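Local coordinates for dicer Related Helicase (Caenorhabditis elegans, PDB 6M6Q), which probably hydrolyses ATP as an RNA helicase of the RIG-I-like receptor subfamily, the chain here being its N-terminal domain, at residues T4-D12 with D138-K146; Y51-F59 with C122-G133. One frame throughout, in Å; residues are numbered along the deposited sequence. Where two conformers were deposited one is given.

Contact 1 of 2, residues T4-D12 with D138-K146; sequences TAIRLEDYD and DEVMFNYDK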
loop_
_atom_site.group_PDB
_atom_site.type_symbol
_atom_site.label_atom_id
_atom_site.label_comp_id
_atom_site.label_asym_id
_atom_site.label_seq_id
_atom_site.Cartn_x
_atom_site.Cartn_y
_atom_site.Cartn_z
ATOM N N THR B 4 -33.267 -7.140 -25.127
ATOM C CA THR B 4 -31.844 -7.103 -25.583
ATOM C C THR B 4 -31.090 -6.002 -24.814
ATOM O O THR B 4 -31.514 -4.822 -24.867
ATOM C CB THR B 4 -31.737 -6.918 -27.108
ATOM O OG1 THR B 4 -32.508 -5.779 -27.484
ATOM C CG2 THR B 4 -32.206 -8.128 -27.890
ATOM N N ALA B 5 -30.005 -6.384 -24.130
ATOM C CA ALA B 5 -29.194 -5.520 -23.236
ATOM C C ALA B 5 -28.495 -4.421 -24.050
ATOM O O ALA B 5 -27.811 -4.757 -25.043
ATOM C CB ALA B 5 -28.193 -6.364 -22.479
ATOM N N ILE B 6 -28.603 -3.169 -23.598
ATOM C CA ILE B 6 -27.863 -1.997 -24.153
ATOM C C ILE B 6 -26.356 -2.182 -23.901
ATOM O O ILE B 6 -25.970 -2.394 -22.744
ATOM C CB ILE B 6 -28.392 -0.693 -23.536
ATOM C CG1 ILE B 6 -29.870 -0.479 -23.873
ATOM C CG2 ILE B 6 -27.532 0.492 -23.956
ATOM C CD1 ILE B 6 -30.608 0.416 -22.891
ATOM N N ARG B 7 -25.554 -2.162 -24.964
ATOM C CA ARG B 7 -24.078 -2.291 -24.891
ATOM C C ARG B 7 -23.491 -0.965 -24.400
ATOM O O ARG B 7 -24.080 0.093 -24.702
ATOM C CB ARG B 7 -23.519 -2.695 -26.258
ATOM C CG ARG B 7 -23.699 -4.173 -26.582
ATOM C CD ARG B 7 -23.727 -4.480 -28.079
ATOM N NE ARG B 7 -22.753 -3.722 -28.873
ATOM C CZ ARG B 7 -23.062 -2.886 -29.875
ATOM N NH1 ARG B 7 -24.327 -2.669 -30.204
ATOM N NH2 ARG B 7 -22.103 -2.250 -30.528
ATOM N N LEU B 8 -22.382 -1.022 -23.662
ATOM C CA LEU B 8 -21.686 0.176 -23.113
ATOM C C LEU B 8 -21.332 1.127 -24.267
ATOM O O LEU B 8 -21.683 2.310 -24.170
ATOM C CB LEU B 8 -20.424 -0.256 -22.356
ATOM C CG LEU B 8 -19.841 0.776 -21.383
ATOM C CD1 LEU B 8 -19.197 0.088 -20.205
ATOM C CD2 LEU B 8 -18.824 1.692 -22.056
ATOM N N GLU B 9 -20.710 0.609 -25.334
ATOM C CA GLU B 9 -20.150 1.433 -26.442
ATOM C C GLU B 9 -21.279 2.230 -27.120
ATOM O O GLU B 9 -20.962 3.293 -27.700
ATOM C CB GLU B 9 -19.372 0.569 -27.437
ATOM C CG GLU B 9 -20.154 -0.601 -27.995
ATOM C CD GLU B 9 -19.276 -1.725 -28.523
ATOM O OE1 GLU B 9 -18.481 -1.469 -29.462
ATOM O OE2 GLU B 9 -19.363 -2.845 -27.976
ATOM N N ASP B 10 -22.543 1.783 -26.981
ATOM C CA ASP B 10 -23.753 2.436 -27.572
ATOM C C ASP B 10 -24.172 3.657 -26.727
ATOM O O ASP B 10 -24.561 4.673 -27.325
ATOM C CB ASP B 10 -24.928 1.453 -27.695
ATOM C CG ASP B 10 -24.656 0.247 -28.584
ATOM O OD1 ASP B 10 -25.333 -0.793 -28.387
ATOM O OD2 ASP B 10 -23.787 0.357 -29.479
ATOM N N TYR B 11 -24.122 3.541 -25.393
ATOM C CA TYR B 11 -24.647 4.537 -24.408
ATOM C C TYR B 11 -24.011 5.917 -24.651
ATOM O O TYR B 11 -22.888 5.969 -25.153
ATOM C CB TYR B 11 -24.373 4.049 -22.980
ATOM C CG TYR B 11 -25.169 4.731 -21.895
ATOM C CD1 TYR B 11 -26.440 4.285 -21.552
ATOM C CD2 TYR B 11 -24.632 5.779 -21.158
ATOM C CE1 TYR B 11 -27.167 4.881 -20.531
ATOM C CE2 TYR B 11 -25.351 6.396 -20.146
ATOM C CZ TYR B 11 -26.617 5.937 -19.821
ATOM O OH TYR B 11 -27.327 6.539 -18.820
ATOM N N ASP B 12 -24.676 6.983 -24.190
ATOM C CA ASP B 12 -24.360 8.410 -24.486
ATOM C C ASP B 12 -22.928 8.779 -24.054
ATOM O O ASP B 12 -22.126 9.094 -24.949
ATOM C CB ASP B 12 -25.370 9.339 -23.815
ATOM C CG ASP B 12 -25.574 10.646 -24.557
ATOM O OD1 ASP B 12 -24.690 11.002 -25.398
ATOM O OD2 ASP B 12 -26.599 11.310 -24.288
ATOM N N ASP B 138 -15.856 -1.699 -15.230
ATOM C CA ASP B 138 -16.705 -0.547 -15.657
ATOM C C ASP B 138 -17.993 -1.108 -16.259
ATOM O O ASP B 138 -19.066 -0.727 -15.800
ATOM C CB ASP B 138 -15.957 0.371 -16.635
ATOM C CG ASP B 138 -16.513 1.789 -16.754
ATOM O OD1 ASP B 138 -17.053 2.295 -15.744
ATOM O OD2 ASP B 138 -16.378 2.392 -17.862
ATOM N N GLU B 139 -17.870 -2.056 -17.184
ATOM C CA GLU B 139 -19.017 -2.682 -17.889
ATOM C C GLU B 139 -19.865 -3.496 -16.899
ATOM O O GLU B 139 -21.087 -3.548 -17.097
ATOM C CB GLU B 139 -18.543 -3.549 -19.059
ATOM C CG GLU B 139 -19.687 -3.952 -19.978
ATOM C CD GLU B 139 -19.315 -4.752 -21.202
ATOM O OE1 GLU B 139 -18.132 -4.689 -21.605
ATOM O OE2 GLU B 139 -20.220 -5.438 -21.758
ATOM N N VAL B 140 -19.257 -4.122 -15.885
ATOM C CA VAL B 140 -20.022 -4.936 -14.889
ATOM C C VAL B 140 -20.980 -4.002 -14.140
ATOM O O VAL B 140 -22.193 -4.337 -14.041
ATOM C CB VAL B 140 -19.105 -5.707 -13.922
ATOM C CG1 VAL B 140 -19.838 -6.121 -12.637
ATOM C CG2 VAL B 140 -18.484 -6.921 -14.599
ATOM N N MET B 141 -20.473 -2.848 -13.699
ATOM C CA MET B 141 -21.245 -1.834 -12.947
ATOM C C MET B 141 -22.368 -1.271 -13.836
ATOM O O MET B 141 -23.501 -1.087 -13.322
ATOM C CB MET B 141 -20.330 -0.697 -12.469
ATOM C CG MET B 141 -19.333 -1.126 -11.396
ATOM S SD MET B 141 -20.090 -2.054 -9.998
ATOM C CE MET B 141 -20.959 -0.735 -9.157
ATOM N N PHE B 142 -22.069 -1.015 -15.112
ATOM C CA PHE B 142 -23.019 -0.469 -16.115
ATOM C C PHE B 142 -24.208 -1.415 -16.244
ATOM O O PHE B 142 -25.335 -0.938 -16.279
ATOM C CB PHE B 142 -22.322 -0.258 -17.463
ATOM C CG PHE B 142 -23.217 0.228 -18.575
ATOM C CD1 PHE B 142 -23.568 1.563 -18.663
ATOM C CD2 PHE B 142 -23.701 -0.642 -19.539
ATOM C CE1 PHE B 142 -24.379 2.016 -19.689
ATOM C CE2 PHE B 142 -24.538 -0.188 -20.544
ATOM C CZ PHE B 142 -24.866 1.139 -20.623
ATOM N N ASN B 143 -23.943 -2.716 -16.328
ATOM C CA ASN B 143 -24.976 -3.764 -16.539
ATOM C C ASN B 143 -25.781 -3.954 -15.244
ATOM O O ASN B 143 -26.966 -4.334 -15.342
ATOM C CB ASN B 143 -24.359 -5.085 -17.004
ATOM C CG ASN B 143 -23.735 -5.023 -18.384
ATOM O OD1 ASN B 143 -23.858 -4.029 -19.097
ATOM N ND2 ASN B 143 -23.068 -6.091 -18.770
ATOM N N TYR B 144 -25.175 -3.687 -14.078
ATOM C CA TYR B 144 -25.825 -3.845 -12.746
ATOM C C TYR B 144 -26.811 -2.689 -12.521
ATOM O O TYR B 144 -27.979 -2.949 -12.249
ATOM C CB TYR B 144 -24.794 -3.931 -11.605
ATOM C CG TYR B 144 -25.404 -3.804 -10.226
ATOM C CD1 TYR B 144 -26.178 -4.822 -9.681
ATOM C CD2 TYR B 144 -25.252 -2.641 -9.479
ATOM C CE1 TYR B 144 -26.788 -4.681 -8.444
ATOM C CE2 TYR B 144 -25.843 -2.492 -8.229
ATOM C CZ TYR B 144 -26.633 -3.509 -7.721
ATOM O OH TYR B 144 -27.226 -3.388 -6.496
ATOM N N ASP B 145 -26.326 -1.456 -12.587
ATOM C CA ASP B 145 -27.101 -0.226 -12.269
ATOM C C ASP B 145 -26.500 0.953 -13.046
ATOM O O ASP B 145 -25.319 1.325 -12.772
ATOM C CB ASP B 145 -27.119 0.047 -10.762
ATOM C CG ASP B 145 -28.038 1.174 -10.343
ATOM O OD1 ASP B 145 -29.233 0.928 -10.213
ATOM O OD2 ASP B 145 -27.543 2.265 -10.115
ATOM N N LYS B 146 -27.286 1.517 -13.970
ATOM C CA LYS B 146 -26.890 2.644 -14.851
ATOM C C LYS B 146 -26.598 3.881 -13.990
ATOM O O LYS B 146 -25.641 4.604 -14.313
ATOM C CB LYS B 146 -28.005 2.936 -15.860
ATOM C CG LYS B 146 -28.488 1.738 -16.671
ATOM C CD LYS B 146 -27.783 1.599 -17.987
ATOM C CE LYS B 146 -28.061 0.277 -18.667
ATOM N NZ LYS B 146 -29.423 0.241 -19.249
HETATM O O HOH W 1 -23.509 -4.095 -22.323
#
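Aromatic packing carries the contact: Phe-142, on the last turn of helix 131-144, presents its edge to a face of Tyr-11. The two planes stand at 80° and the centroids are 5.2 Å apart, a T-shaped pair in which CE1 and CZ of Phe-142 lie over the CG-CD1 side of the tyrosine ring, off its centre. Tyr-11 brings its ring to this edge with CG trans to the backbone N (chi1 -163°). The faces of Phe-142 are used as well: the CA of Leu-8 sits over one in a CH-pi contact, 4.3 Å from the ring centroid, while CE of Lys-146 lies over the opposite face. At the ring edge, in its plane, the carbonyl O of Ile-6 lies 3.4 Å from Phe-142 CE2. Tyr-149 adds a further edge-to-face partner for Phe-142.

Aliphatic contacts flank the rings. Leu-8 reaches in toward the helix, its CD1 resting 3.6 Å from Glu-139 CA and its side chain crossing that of the glutamate at a slant, and the bent side chain of Lys-146 ends with NZ 3.8 Å from Ile-6 CD1.

Among polar groups, a water bridges the two segments, donating both to Ile-6 O and to Asn-143 OD1. Within 4-12, Arg-7 NH1 lies 2.8 Å from Asp-10 OD1, a salt bridge of charge alone because the oxygen is well out of the guanidinium plane. An alanine in place of Tyr-11 would probably leave the CE1-CZ edge of Phe-142 without its aromatic face and open a gap beside Lys-146 CD.

The arrangement is an N-terminal loop docked on the C-terminal turns of a helix through one inserted phenylalanine, within an all-helical domain.

Contact 2 of 2, residues Y51-F59 with C122-G133; sequences YFKLFESLF and CFLNTVLFDEKG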
loop_
_atom_site.group_PDB
_atom_site.type_symbol
_atom_site.label_atom_id
_atom_site.label_comp_id
_atom_site.label_asym_id
_atom_site.label_seq_id
_atom_site.Cartn_x
_atom_site.Cartn_y
_atom_site.Cartn_z
ATOM N N TYR B 51 -19.852 -13.603 -12.134
ATOM C CA TYR B 51 -19.168 -12.522 -12.897
ATOM C C TYR B 51 -17.644 -12.618 -12.681
ATOM O O TYR B 51 -16.892 -12.061 -13.500
ATOM C CB TYR B 51 -19.667 -11.126 -12.494
ATOM C CG TYR B 51 -21.110 -10.792 -12.820
ATOM C CD1 TYR B 51 -21.862 -11.562 -13.700
ATOM C CD2 TYR B 51 -21.722 -9.681 -12.249
ATOM C CE1 TYR B 51 -23.183 -11.248 -13.986
ATOM C CE2 TYR B 51 -23.045 -9.363 -12.516
ATOM C CZ TYR B 51 -23.779 -10.149 -13.385
ATOM O OH TYR B 51 -25.079 -9.841 -13.642
ATOM N N PHE B 52 -17.194 -13.301 -11.619
ATOM C CA PHE B 52 -15.754 -13.459 -11.298
ATOM C C PHE B 52 -15.032 -14.029 -12.534
ATOM O O PHE B 52 -13.857 -13.674 -12.779
ATOM C CB PHE B 52 -15.553 -14.354 -10.061
ATOM C CG PHE B 52 -15.804 -13.706 -8.714
ATOM C CD1 PHE B 52 -14.843 -12.906 -8.108
ATOM C CD2 PHE B 52 -16.978 -13.954 -8.018
ATOM C CE1 PHE B 52 -15.080 -12.336 -6.865
ATOM C CE2 PHE B 52 -17.207 -13.385 -6.775
ATOM C CZ PHE B 52 -16.265 -12.572 -6.208
ATOM N N LYS B 53 -15.720 -14.874 -13.307
ATOM C CA LYS B 53 -15.109 -15.641 -14.430
ATOM C C LYS B 53 -14.634 -14.677 -15.529
ATOM O O LYS B 53 -13.669 -15.029 -16.227
ATOM C CB LYS B 53 -16.085 -16.674 -14.991
ATOM C CG LYS B 53 -15.421 -17.909 -15.576
ATOM C CD LYS B 53 -16.355 -18.785 -16.370
ATOM C CE LYS B 53 -15.695 -20.065 -16.831
ATOM N NZ LYS B 53 -14.527 -19.793 -17.703
ATOM N N LEU B 54 -15.265 -13.501 -15.655
ATOM C CA LEU B 54 -14.921 -12.474 -16.682
ATOM C C LEU B 54 -13.497 -11.933 -16.445
ATOM O O LEU B 54 -13.043 -11.134 -17.286
ATOM C CB LEU B 54 -15.934 -11.321 -16.634
ATOM C CG LEU B 54 -17.376 -11.667 -16.992
ATOM C CD1 LEU B 54 -18.347 -10.668 -16.355
ATOM C CD2 LEU B 54 -17.566 -11.710 -18.502
ATOM N N PHE B 55 -12.834 -12.309 -15.339
ATOM C CA PHE B 55 -11.511 -11.755 -14.929
ATOM C C PHE B 55 -10.425 -12.842 -15.006
ATOM O O PHE B 55 -9.272 -12.565 -14.607
ATOM C CB PHE B 55 -11.606 -11.138 -13.530
ATOM C CG PHE B 55 -12.612 -10.020 -13.404
ATOM C CD1 PHE B 55 -13.926 -10.283 -13.055
ATOM C CD2 PHE B 55 -12.248 -8.705 -13.640
ATOM C CE1 PHE B 55 -14.856 -9.260 -12.963
ATOM C CE2 PHE B 55 -13.177 -7.682 -13.542
ATOM C CZ PHE B 55 -14.481 -7.964 -13.210
ATOM N N GLU B 56 -10.758 -14.015 -15.554
ATOM C CA GLU B 56 -9.863 -15.210 -15.532
ATOM C C GLU B 56 -8.573 -14.939 -16.338
ATOM O O GLU B 56 -7.529 -15.513 -15.966
ATOM C CB GLU B 56 -10.610 -16.468 -15.987
ATOM C CG GLU B 56 -11.050 -16.455 -17.439
ATOM C CD GLU B 56 -12.030 -17.570 -17.793
ATOM O OE1 GLU B 56 -12.753 -17.428 -18.814
ATOM O OE2 GLU B 56 -12.086 -18.581 -17.039
ATOM N N SER B 57 -8.616 -14.047 -17.334
ATOM C CA SER B 57 -7.468 -13.688 -18.215
ATOM C C SER B 57 -6.376 -12.950 -17.424
ATOM O O SER B 57 -5.204 -12.915 -17.911
ATOM C CB SER B 57 -7.927 -12.869 -19.374
ATOM O OG SER B 57 -9.005 -12.023 -19.000
ATOM N N LEU B 58 -6.727 -12.395 -16.253
ATOM C CA LEU B 58 -5.843 -11.513 -15.441
ATOM C C LEU B 58 -5.099 -12.324 -14.373
ATOM O O LEU B 58 -4.282 -11.726 -13.656
ATOM C CB LEU B 58 -6.686 -10.416 -14.793
ATOM C CG LEU B 58 -7.241 -9.367 -15.749
ATOM C CD1 LEU B 58 -8.489 -8.742 -15.170
ATOM C CD2 LEU B 58 -6.194 -8.301 -16.063
ATOM N N PHE B 59 -5.337 -13.628 -14.280
ATOM C CA PHE B 59 -4.626 -14.512 -13.321
ATOM C C PHE B 59 -4.037 -15.695 -14.065
ATOM O O PHE B 59 -4.457 -15.995 -15.173
ATOM C CB PHE B 59 -5.560 -15.003 -12.224
ATOM C CG PHE B 59 -6.299 -13.921 -11.483
ATOM C CD1 PHE B 59 -7.516 -13.444 -11.955
ATOM C CD2 PHE B 59 -5.798 -13.398 -10.298
ATOM C CE1 PHE B 59 -8.221 -12.480 -11.251
ATOM C CE2 PHE B 59 -6.496 -12.421 -9.609
ATOM C CZ PHE B 59 -7.711 -11.974 -10.081
ATOM N N CYS B 122 -6.845 -10.074 -2.844
ATOM C CA CYS B 122 -6.040 -10.659 -3.947
ATOM C C CYS B 122 -6.761 -10.441 -5.281
ATOM O O CYS B 122 -6.079 -10.151 -6.272
ATOM C CB CYS B 122 -5.764 -12.141 -3.743
ATOM S SG CYS B 122 -4.878 -12.883 -5.139
ATOM N N PHE B 123 -8.081 -10.554 -5.300
ATOM C CA PHE B 123 -8.890 -10.348 -6.530
ATOM C C PHE B 123 -8.886 -8.857 -6.887
ATOM O O PHE B 123 -8.434 -8.506 -7.994
ATOM C CB PHE B 123 -10.299 -10.883 -6.344
ATOM C CG PHE B 123 -11.297 -10.423 -7.371
ATOM C CD1 PHE B 123 -11.259 -10.906 -8.663
ATOM C CD2 PHE B 123 -12.324 -9.578 -7.016
ATOM C CE1 PHE B 123 -12.241 -10.566 -9.576
ATOM C CE2 PHE B 123 -13.309 -9.238 -7.929
ATOM C CZ PHE B 123 -13.257 -9.722 -9.214
ATOM N N LEU B 124 -9.341 -8.017 -5.952
ATOM C CA LEU B 124 -9.573 -6.567 -6.159
ATOM C C LEU B 124 -8.259 -5.873 -6.556
ATOM O O LEU B 124 -8.303 -5.067 -7.487
ATOM C CB LEU B 124 -10.180 -5.958 -4.885
ATOM C CG LEU B 124 -11.622 -6.367 -4.582
ATOM C CD1 LEU B 124 -12.207 -5.524 -3.449
ATOM C CD2 LEU B 124 -12.496 -6.251 -5.818
ATOM N N ASN B 125 -7.141 -6.189 -5.902
ATOM C CA ASN B 125 -5.836 -5.516 -6.150
ATOM C C ASN B 125 -5.255 -5.939 -7.510
ATOM O O ASN B 125 -4.358 -5.253 -7.971
ATOM C CB ASN B 125 -4.814 -5.797 -5.058
ATOM C CG ASN B 125 -5.188 -5.183 -3.730
ATOM O OD1 ASN B 125 -5.968 -4.226 -3.664
ATOM N ND2 ASN B 125 -4.628 -5.721 -2.664
ATOM N N THR B 126 -5.696 -7.065 -8.070
ATOM C CA THR B 126 -5.257 -7.576 -9.389
ATOM C C THR B 126 -6.060 -6.887 -10.508
ATOM O O THR B 126 -5.427 -6.398 -11.463
ATOM C CB THR B 126 -5.368 -9.108 -9.459
ATOM O OG1 THR B 126 -4.599 -9.685 -8.408
ATOM C CG2 THR B 126 -4.864 -9.671 -10.764
ATOM N N VAL B 127 -7.391 -6.828 -10.379
ATOM C CA VAL B 127 -8.324 -6.423 -11.470
ATOM C C VAL B 127 -8.498 -4.895 -11.504
ATOM O O VAL B 127 -8.727 -4.387 -12.562
ATOM C CB VAL B 127 -9.691 -7.121 -11.357
ATOM C CG1 VAL B 127 -9.562 -8.612 -11.375
ATOM C CG2 VAL B 127 -10.455 -6.673 -10.136
ATOM N N LEU B 128 -8.485 -4.211 -10.369
ATOM C CA LEU B 128 -8.891 -2.778 -10.293
ATOM C C LEU B 128 -7.660 -1.858 -10.417
ATOM O O LEU B 128 -7.815 -0.667 -10.251
ATOM C CB LEU B 128 -9.636 -2.523 -8.971
ATOM C CG LEU B 128 -11.026 -3.153 -8.843
ATOM C CD1 LEU B 128 -11.770 -2.555 -7.665
ATOM C CD2 LEU B 128 -11.854 -2.975 -10.109
ATOM N N PHE B 129 -6.472 -2.383 -10.671
ATOM C CA PHE B 129 -5.242 -1.555 -10.802
ATOM C C PHE B 129 -4.605 -1.817 -12.165
ATOM O O PHE B 129 -3.436 -1.449 -12.367
ATOM C CB PHE B 129 -4.302 -1.817 -9.626
ATOM C CG PHE B 129 -4.747 -1.211 -8.314
ATOM C CD1 PHE B 129 -5.673 -1.855 -7.491
ATOM C CD2 PHE B 129 -4.224 0.002 -7.882
ATOM C CE1 PHE B 129 -6.075 -1.281 -6.290
ATOM C CE2 PHE B 129 -4.606 0.551 -6.660
ATOM C CZ PHE B 129 -5.516 -0.096 -5.863
ATOM N N ASP B 130 -5.392 -2.403 -13.067
ATOM C CA ASP B 130 -5.016 -2.806 -14.441
ATOM C C ASP B 130 -6.061 -2.224 -15.388
ATOM O O ASP B 130 -7.280 -2.324 -15.050
ATOM C CB ASP B 130 -4.995 -4.327 -14.565
ATOM C CG ASP B 130 -4.476 -4.853 -15.886
ATOM O OD1 ASP B 130 -5.308 -5.116 -16.773
ATOM O OD2 ASP B 130 -3.247 -5.058 -15.995
ATOM N N GLU B 131 -5.628 -1.608 -16.495
ATOM C CA GLU B 131 -6.532 -0.928 -17.458
ATOM C C GLU B 131 -7.565 -1.946 -17.969
ATOM O O GLU B 131 -8.763 -1.653 -17.893
ATOM C CB GLU B 131 -5.745 -0.303 -18.616
ATOM C CG GLU B 131 -6.612 -0.001 -19.843
ATOM C CD GLU B 131 -6.192 1.189 -20.690
ATOM O OE1 GLU B 131 -5.035 1.659 -20.529
ATOM O OE2 GLU B 131 -7.027 1.637 -21.522
ATOM N N LYS B 132 -7.106 -3.096 -18.457
ATOM C CA LYS B 132 -7.970 -4.130 -19.091
ATOM C C LYS B 132 -9.011 -4.584 -18.074
ATOM O O LYS B 132 -10.169 -4.799 -18.471
ATOM C CB LYS B 132 -7.130 -5.315 -19.592
ATOM C CG LYS B 132 -5.923 -4.947 -20.461
ATOM C CD LYS B 132 -5.023 -6.125 -20.840
ATOM C CE LYS B 132 -4.226 -6.693 -19.676
ATOM N NZ LYS B 132 -3.080 -5.827 -19.297
ATOM N N GLY B 133 -8.595 -4.726 -16.817
ATOM C CA GLY B 133 -9.438 -5.164 -15.690
ATOM C C GLY B 133 -10.435 -4.110 -15.251
ATOM O O GLY B 133 -11.534 -4.483 -14.872
#
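Phe-123 is met by phenylalanines on a face and at its edge. Phe-52 turns its ring edge toward one face, with centroids 4.9 Å apart and planes inclined at 58°; Val-127 CG2, one helical turn on, lies over the centre of the opposite face. At its own edge Phe-123 points CE1 and CZ at a face of Phe-55, nearly perpendicular at 87°. With CG trans to the backbone N (chi1 165°), Phe-123 leans from helix 94-127 into this aromatic cluster. Val-127 CG1 approaches Phe-55 CD2 to 3.5 Å.

Phe-59 comes obliquely onto Thr-126: CB, CG2 and OG1 of the threonine all lie against its CE2, CG2 at 3.4 Å. The hydroxyl donates to Cys-122 O at 2.6 Å from OG1, almost in line with the carbonyl. Leu-58 splits its branches: CD1 packs 3.7 Å from Gly-133 CA, and CD2 lies near Asp-130 OD1. Asp-130 N-caps the next helix through a weak bond from Gly-133 N and forms a weak salt bridge with Lys-132 NZ. Ile-67 of helix 63-72 also touches Phe-59 and Phe-123.

With these polar groups paired inside their own segments, the joining of the two rests on shape and apolar burial.

In the fold
From the N terminus, the loop 4-12 leads into helices 25-29 and 33-42 and on to segment 51-59, mostly 3-10. After helices 63-72 and 82-87 and the long helix 94-127, the chain returns to 51-59, and contact 2 closes a loop of 62 intervening residues. Helix 131-144 then carries the chain on to contact 1, which closes a wider loop of 125 residues around the first. The two are therefore nested, with centres about 18 Å apart, and share helix 131-144: its start serves contact 2 and its end contact 1. Val-140 touches Tyr-51 and Leu-54, linking the N-terminal loop's docking helix to the 3-10 segment.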